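Local coordinates for protein beta-galactosidase/beta-glucuronidase (Faecalibacterium prausnitzii L2-6, PDB 6MVF) that binds flavin mononucleotide and acts as a beta-glucuronidase, a glycoside hydrolase of family 2 from a human gut bacterium, at residues N205-E217 against S226-V240. Numbering follows the deposited sequence.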
loop_
_atom_site.group_PDB
_atom_site.type_symbol
_atom_site.label_atom_id
_atom_site.label_comp_id
_atom_site.label_asym_id
_atom_site.label_seq_id
_atom_site.Cartn_x
_atom_site.Cartn_y
_atom_site.Cartn_z
ATOM N N ASN A 205 2.797 -39.709 -2.393
ATOM C CA ASN A 205 1.745 -40.490 -1.750
ATOM C C ASN A 205 0.371 -40.301 -2.375
ATOM O O ASN A 205 -0.594 -40.015 -1.655
ATOM C CB ASN A 205 1.677 -40.147 -0.265
ATOM C CG ASN A 205 2.956 -40.460 0.444
ATOM O OD1 ASN A 205 3.524 -41.546 0.265
ATOM N ND2 ASN A 205 3.443 -39.509 1.236
ATOM N N PRO A 206 0.217 -40.486 -3.683
ATOM C CA PRO A 206 -1.128 -40.480 -4.265
ATOM C C PRO A 206 -1.934 -41.647 -3.729
ATOM O O PRO A 206 -1.420 -42.529 -3.046
ATOM C CB PRO A 206 -0.878 -40.628 -5.767
ATOM C CG PRO A 206 0.387 -41.400 -5.835
ATOM C CD PRO A 206 1.226 -40.946 -4.660
ATOM N N ASP A 207 -3.210 -41.665 -4.096
ATOM C CA ASP A 207 -4.182 -42.616 -3.564
ATOM C C ASP A 207 -5.513 -42.394 -4.290
ATOM O O ASP A 207 -5.764 -41.296 -4.791
ATOM C CB ASP A 207 -4.277 -42.430 -2.040
ATOM C CG ASP A 207 -5.606 -42.857 -1.465
ATOM O OD1 ASP A 207 -5.862 -44.088 -1.402
ATOM O OD2 ASP A 207 -6.388 -41.960 -1.051
ATOM N N ASP A 208 -6.367 -43.415 -4.382
ATOM C CA ASP A 208 -7.591 -43.294 -5.173
ATOM C C ASP A 208 -8.541 -42.208 -4.668
ATOM O O ASP A 208 -9.370 -41.719 -5.445
ATOM C CB ASP A 208 -8.317 -44.641 -5.225
ATOM C CG ASP A 208 -7.607 -45.655 -6.119
ATOM O OD1 ASP A 208 -6.766 -45.237 -6.949
ATOM O OD2 ASP A 208 -7.889 -46.867 -5.999
ATOM N N SER A 209 -8.434 -41.798 -3.404
ATOM C CA SER A 209 -9.294 -40.737 -2.886
ATOM C C SER A 209 -8.821 -39.337 -3.266
ATOM O O SER A 209 -9.538 -38.365 -2.990
ATOM C CB SER A 209 -9.409 -40.838 -1.361
ATOM O OG SER A 209 -8.182 -40.550 -0.703
ATOM N N PHE A 210 -7.643 -39.204 -3.879
ATOM C CA PHE A 210 -7.124 -37.907 -4.290
ATOM C C PHE A 210 -7.257 -37.722 -5.802
ATOM O O PHE A 210 -6.962 -38.632 -6.579
ATOM C CB PHE A 210 -5.667 -37.761 -3.863
ATOM C CG PHE A 210 -5.481 -37.611 -2.378
ATOM C CD1 PHE A 210 -5.841 -36.423 -1.732
ATOM C CD2 PHE A 210 -4.929 -38.639 -1.629
ATOM C CE1 PHE A 210 -5.671 -36.269 -0.365
ATOM C CE2 PHE A 210 -4.754 -38.498 -0.253
ATOM C CZ PHE A 210 -5.128 -37.310 0.383
ATOM N N THR A 211 -7.724 -36.549 -6.217
ATOM C CA THR A 211 -7.688 -36.133 -7.613
ATOM C C THR A 211 -6.815 -34.886 -7.765
ATOM O O THR A 211 -6.468 -34.210 -6.797
ATOM C CB THR A 211 -9.096 -35.837 -8.154
ATOM O OG1 THR A 211 -9.771 -34.962 -7.250
ATOM C CG2 THR A 211 -9.910 -37.095 -8.348
ATOM N N VAL A 212 -6.462 -34.576 -9.004
ATOM C CA VAL A 212 -5.808 -33.321 -9.342
ATOM C C VAL A 212 -6.749 -32.523 -10.247
ATOM O O VAL A 212 -7.086 -32.962 -11.355
ATOM C CB VAL A 212 -4.445 -33.553 -10.011
ATOM C CG1 VAL A 212 -3.857 -32.222 -10.487
ATOM C CG2 VAL A 212 -3.487 -34.246 -9.041
ATOM N N MET A 213 -7.187 -31.358 -9.763
ATOM C CA MET A 213 -8.090 -30.485 -10.505
ATOM C C MET A 213 -7.259 -29.351 -11.084
ATOM O O MET A 213 -6.682 -28.553 -10.342
ATOM C CB MET A 213 -9.213 -29.956 -9.618
ATOM C CG MET A 213 -10.018 -31.055 -8.921
ATOM S SD MET A 213 -11.413 -30.405 -7.971
ATOM C CE MET A 213 -10.585 -29.069 -7.100
ATOM N N TYR A 214 -7.177 -29.309 -12.407
ATOM C CA TYR A 214 -6.405 -28.319 -13.134
ATOM C C TYR A 214 -7.308 -27.187 -13.578
ATOM O O TYR A 214 -8.395 -27.425 -14.105
ATOM C CB TYR A 214 -5.765 -28.935 -14.370
ATOM C CG TYR A 214 -4.718 -29.990 -14.118
ATOM C CD1 TYR A 214 -3.499 -29.654 -13.559
ATOM C CD2 TYR A 214 -4.931 -31.314 -14.491
ATOM C CE1 TYR A 214 -2.531 -30.601 -13.358
ATOM C CE2 TYR A 214 -3.962 -32.275 -14.288
ATOM C CZ TYR A 214 -2.759 -31.904 -13.728
ATOM O OH TYR A 214 -1.778 -32.837 -13.512
ATOM N N SER A 215 -6.844 -25.961 -13.393
ATOM C CA SER A 215 -7.577 -24.781 -13.809
ATOM C C SER A 215 -6.613 -23.818 -14.489
ATOM O O SER A 215 -5.499 -23.608 -14.005
ATOM C CB SER A 215 -8.251 -24.116 -12.607
ATOM O OG SER A 215 -8.704 -22.810 -12.935
ATOM N N ILE A 216 -7.023 -23.248 -15.619
ATOM C CA ILE A 216 -6.198 -22.298 -16.366
ATOM C C ILE A 216 -6.881 -20.934 -16.327
ATOM O O ILE A 216 -8.042 -20.798 -16.741
ATOM C CB ILE A 216 -5.956 -22.755 -17.817
ATOM C CG1 ILE A 216 -5.139 -24.048 -17.859
ATOM C CG2 ILE A 216 -5.203 -21.685 -18.581
ATOM C CD1 ILE A 216 -5.026 -24.669 -19.223
ATOM N N GLU A 217 -6.160 -19.926 -15.836
ATOM C CA GLU A 217 -6.650 -18.556 -15.725
ATOM C C GLU A 217 -5.974 -17.686 -16.777
ATOM O O GLU A 217 -4.768 -17.808 -17.006
ATOM C CB GLU A 217 -6.395 -17.997 -14.317
ATOM C CG GLU A 217 -7.183 -18.736 -13.238
ATOM C CD GLU A 217 -6.709 -18.454 -11.813
ATOM O OE1 GLU A 217 -5.635 -17.825 -11.625
ATOM O OE2 GLU A 217 -7.420 -18.878 -10.869
ATOM N N SER A 226 -10.341 -26.123 -17.869
ATOM C CA SER A 226 -10.081 -26.959 -16.704
ATOM C C SER A 226 -10.181 -28.420 -17.099
ATOM O O SER A 226 -10.760 -28.759 -18.132
ATOM C CB SER A 226 -11.052 -26.647 -15.555
ATOM O OG SER A 226 -12.386 -26.738 -15.994
ATOM N N ALA A 227 -9.591 -29.280 -16.266
ATOM C CA ALA A 227 -9.695 -30.726 -16.425
ATOM C C ALA A 227 -9.293 -31.363 -15.110
ATOM O O ALA A 227 -8.687 -30.718 -14.251
ATOM C CB ALA A 227 -8.825 -31.271 -17.572
ATOM N N VAL A 228 -9.624 -32.643 -14.968
ATOM C CA VAL A 228 -9.436 -33.369 -13.720
ATOM C C VAL A 228 -8.796 -34.729 -14.006
ATOM O O VAL A 228 -9.109 -35.379 -15.008
ATOM C CB VAL A 228 -10.785 -33.512 -12.988
ATOM C CG1 VAL A 228 -10.610 -34.211 -11.650
ATOM C CG2 VAL A 228 -11.408 -32.104 -12.803
ATOM N N ARG A 229 -7.895 -35.156 -13.132
ATOM C CA ARG A 229 -7.174 -36.401 -13.336
ATOM C C ARG A 229 -7.121 -37.168 -12.030
ATOM O O ARG A 229 -7.267 -36.579 -10.953
ATOM C CB ARG A 229 -5.742 -36.162 -13.847
ATOM C CG ARG A 229 -5.645 -35.751 -15.313
ATOM C CD ARG A 229 -5.767 -36.946 -16.224
ATOM N NE ARG A 229 -7.152 -37.256 -16.503
ATOM C CZ ARG A 229 -7.579 -38.437 -16.939
ATOM N NH1 ARG A 229 -8.879 -38.604 -17.155
ATOM N NH2 ARG A 229 -6.713 -39.443 -17.143
ATOM N N PRO A 230 -6.914 -38.490 -12.093
ATOM C CA PRO A 230 -6.562 -39.241 -10.881
ATOM C C PRO A 230 -5.206 -38.797 -10.358
ATOM O O PRO A 230 -4.303 -38.463 -11.127
ATOM C CB PRO A 230 -6.520 -40.697 -11.368
ATOM C CG PRO A 230 -7.267 -40.709 -12.607
ATOM C CD PRO A 230 -7.062 -39.389 -13.250
ATOM N N SER A 231 -5.049 -38.826 -9.036
ATOM C CA SER A 231 -3.782 -38.349 -8.490
ATOM C C SER A 231 -2.584 -39.228 -8.853
ATOM O O SER A 231 -1.457 -38.826 -8.569
ATOM C CB SER A 231 -3.875 -38.190 -6.966
ATOM O OG SER A 231 -3.934 -39.424 -6.283
ATOM N N ASP A 232 -2.777 -40.395 -9.470
ATOM C CA ASP A 232 -1.673 -41.284 -9.839
ATOM C C ASP A 232 -1.541 -41.426 -11.355
ATOM O O ASP A 232 -0.959 -42.404 -11.855
ATOM C CB ASP A 232 -1.864 -42.660 -9.198
ATOM C CG ASP A 232 -3.059 -43.428 -9.791
ATOM O OD1 ASP A 232 -3.859 -42.854 -10.593
ATOM O OD2 ASP A 232 -3.195 -44.625 -9.453
ATOM N N ASN A 233 -2.115 -40.481 -12.087
ATOM C CA ASN A 233 -2.260 -40.550 -13.532
ATOM C C ASN A 233 -2.619 -39.151 -14.001
ATOM O O ASN A 233 -3.738 -38.913 -14.469
ATOM C CB ASN A 233 -3.332 -41.570 -13.927
ATOM C CG ASN A 233 -3.449 -41.720 -15.402
ATOM O OD1 ASN A 233 -2.487 -41.483 -16.129
ATOM N ND2 ASN A 233 -4.631 -42.085 -15.869
ATOM N N THR A 234 -1.676 -38.218 -13.853
ATOM C CA THR A 234 -2.022 -36.807 -13.815
ATOM C C THR A 234 -1.883 -36.109 -15.155
ATOM O O THR A 234 -2.357 -34.979 -15.298
ATOM C CB THR A 234 -1.163 -36.090 -12.770
ATOM O OG1 THR A 234 0.169 -35.946 -13.266
ATOM C CG2 THR A 234 -1.136 -36.881 -11.459
ATOM N N ALA A 235 -1.274 -36.743 -16.143
ATOM C CA ALA A 235 -1.037 -36.067 -17.410
ATOM C C ALA A 235 -2.350 -35.819 -18.147
ATOM O O ALA A 235 -3.223 -36.685 -18.212
ATOM C CB ALA A 235 -0.086 -36.894 -18.276
ATOM N N ILE A 236 -2.481 -34.617 -18.703
ATOM C CA ILE A 236 -3.681 -34.225 -19.428
ATOM C C ILE A 236 -3.281 -33.100 -20.359
ATOM O O ILE A 236 -2.313 -32.380 -20.103
ATOM C CB ILE A 236 -4.810 -33.781 -18.459
ATOM C CG1 ILE A 236 -6.131 -33.640 -19.202
ATOM C CG2 ILE A 236 -4.475 -32.459 -17.800
ATOM C CD1 ILE A 236 -6.793 -34.944 -19.471
ATOM N N SER A 237 -4.031 -32.937 -21.438
ATOM C CA SER A 237 -3.848 -31.808 -22.340
ATOM C C SER A 237 -5.109 -30.953 -22.326
ATOM O O SER A 237 -6.204 -31.466 -22.577
ATOM C CB SER A 237 -3.538 -32.298 -23.743
ATOM O OG SER A 237 -3.659 -31.233 -24.656
ATOM N N ILE A 238 -4.959 -29.659 -22.025
ATOM C CA ILE A 238 -6.085 -28.740 -21.901
ATOM C C ILE A 238 -6.011 -27.708 -23.015
ATOM O O ILE A 238 -4.935 -27.184 -23.314
ATOM C CB ILE A 238 -6.103 -28.044 -20.531
ATOM C CG1 ILE A 238 -5.750 -29.044 -19.416
ATOM C CG2 ILE A 238 -7.444 -27.359 -20.312
ATOM C CD1 ILE A 238 -6.255 -28.630 -18.066
ATOM N N TYR A 239 -7.152 -27.410 -23.619
ATOM C CA TYR A 239 -7.241 -26.525 -24.767
ATOM C C TYR A 239 -7.884 -25.204 -24.364
ATOM O O TYR A 239 -8.955 -25.187 -23.756
ATOM C CB TYR A 239 -8.052 -27.181 -25.878
ATOM C CG TYR A 239 -8.277 -26.275 -27.061
ATOM C CD1 TYR A 239 -7.334 -26.190 -28.089
ATOM C CD2 TYR A 239 -9.428 -25.498 -27.158
ATOM C CE1 TYR A 239 -7.531 -25.361 -29.173
ATOM C CE2 TYR A 239 -9.635 -24.659 -28.242
ATOM C CZ TYR A 239 -8.685 -24.595 -29.249
ATOM O OH TYR A 239 -8.894 -23.764 -30.327
ATOM N N VAL A 240 -7.243 -24.104 -24.721
ATOM C CA VAL A 240 -7.763 -22.757 -24.501
ATOM C C VAL A 240 -8.087 -22.161 -25.866
ATOM O O VAL A 240 -7.188 -22.037 -26.711
ATOM C CB VAL A 240 -6.756 -21.875 -23.739
ATOM C CG1 VAL A 240 -7.220 -20.421 -23.706
ATOM C CG2 VAL A 240 -6.527 -22.404 -22.331
#
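Val212 and Tyr214 pair through their backbones with Arg229 and Ala227, each couple exchanging two hydrogen bonds, as hydrogen-bonded pairs do where strands, here 211-217 and 226-230, run antiparallel. The straightest of the four, from Val212 N to Arg229 O, spans 2.9 Å at 170° at the hydrogen. Beyond the ladder, the type I turn from Pro230 to Asn233 is tied to the turn before strand 211-217: Ser231 N donates to Phe210 O, and Ser231 OG reaches Asp207 O at 3.0 Å. Phe210 N approaches that same carbonyl oxygen from the opposite face, so two donors grip it; serine, short and polar, suits this turn-to-turn joint.

These strands form a hairpin in the immunoglobulin-like beta-sandwich domain of family 2 glycoside hydrolases, and strand 236-240 belongs to the facing sheet. The hairpin's second strand is outermost in its sheet within this chain, but Ser226 and Ala227 pair in parallel with a strand of the second subunit, so the sheet runs on across the interface.

Between the sheets, Tyr214 supplies both bulk and a polar end. With CG beside its backbone N (chi1 -66°), the ring leans toward 234-238: CD2 meets Ile236 CG2 at 3.5 Å, and CB meets Ile238 CD1 at 3.7 Å. Val212 CG1 lies above one ring face, offset toward the rim, while Arg229 CG sits at the edge. Tyr214 OH donates to Thr234 O at 2.8 Å from above the carbonyl plane and also hydrogen-bonds Ser201. A phenylalanine here would probably leave the Thr234 carbonyl and Ser201 hydroxyl without this partner and the ring freer to shift. Farther along, branched aliphatic side chains fill the interior, Ile216 CD1 packing 3.8 Å from Ile238 CB and Ile216 CG2 4.0 Å from Val240 CG2.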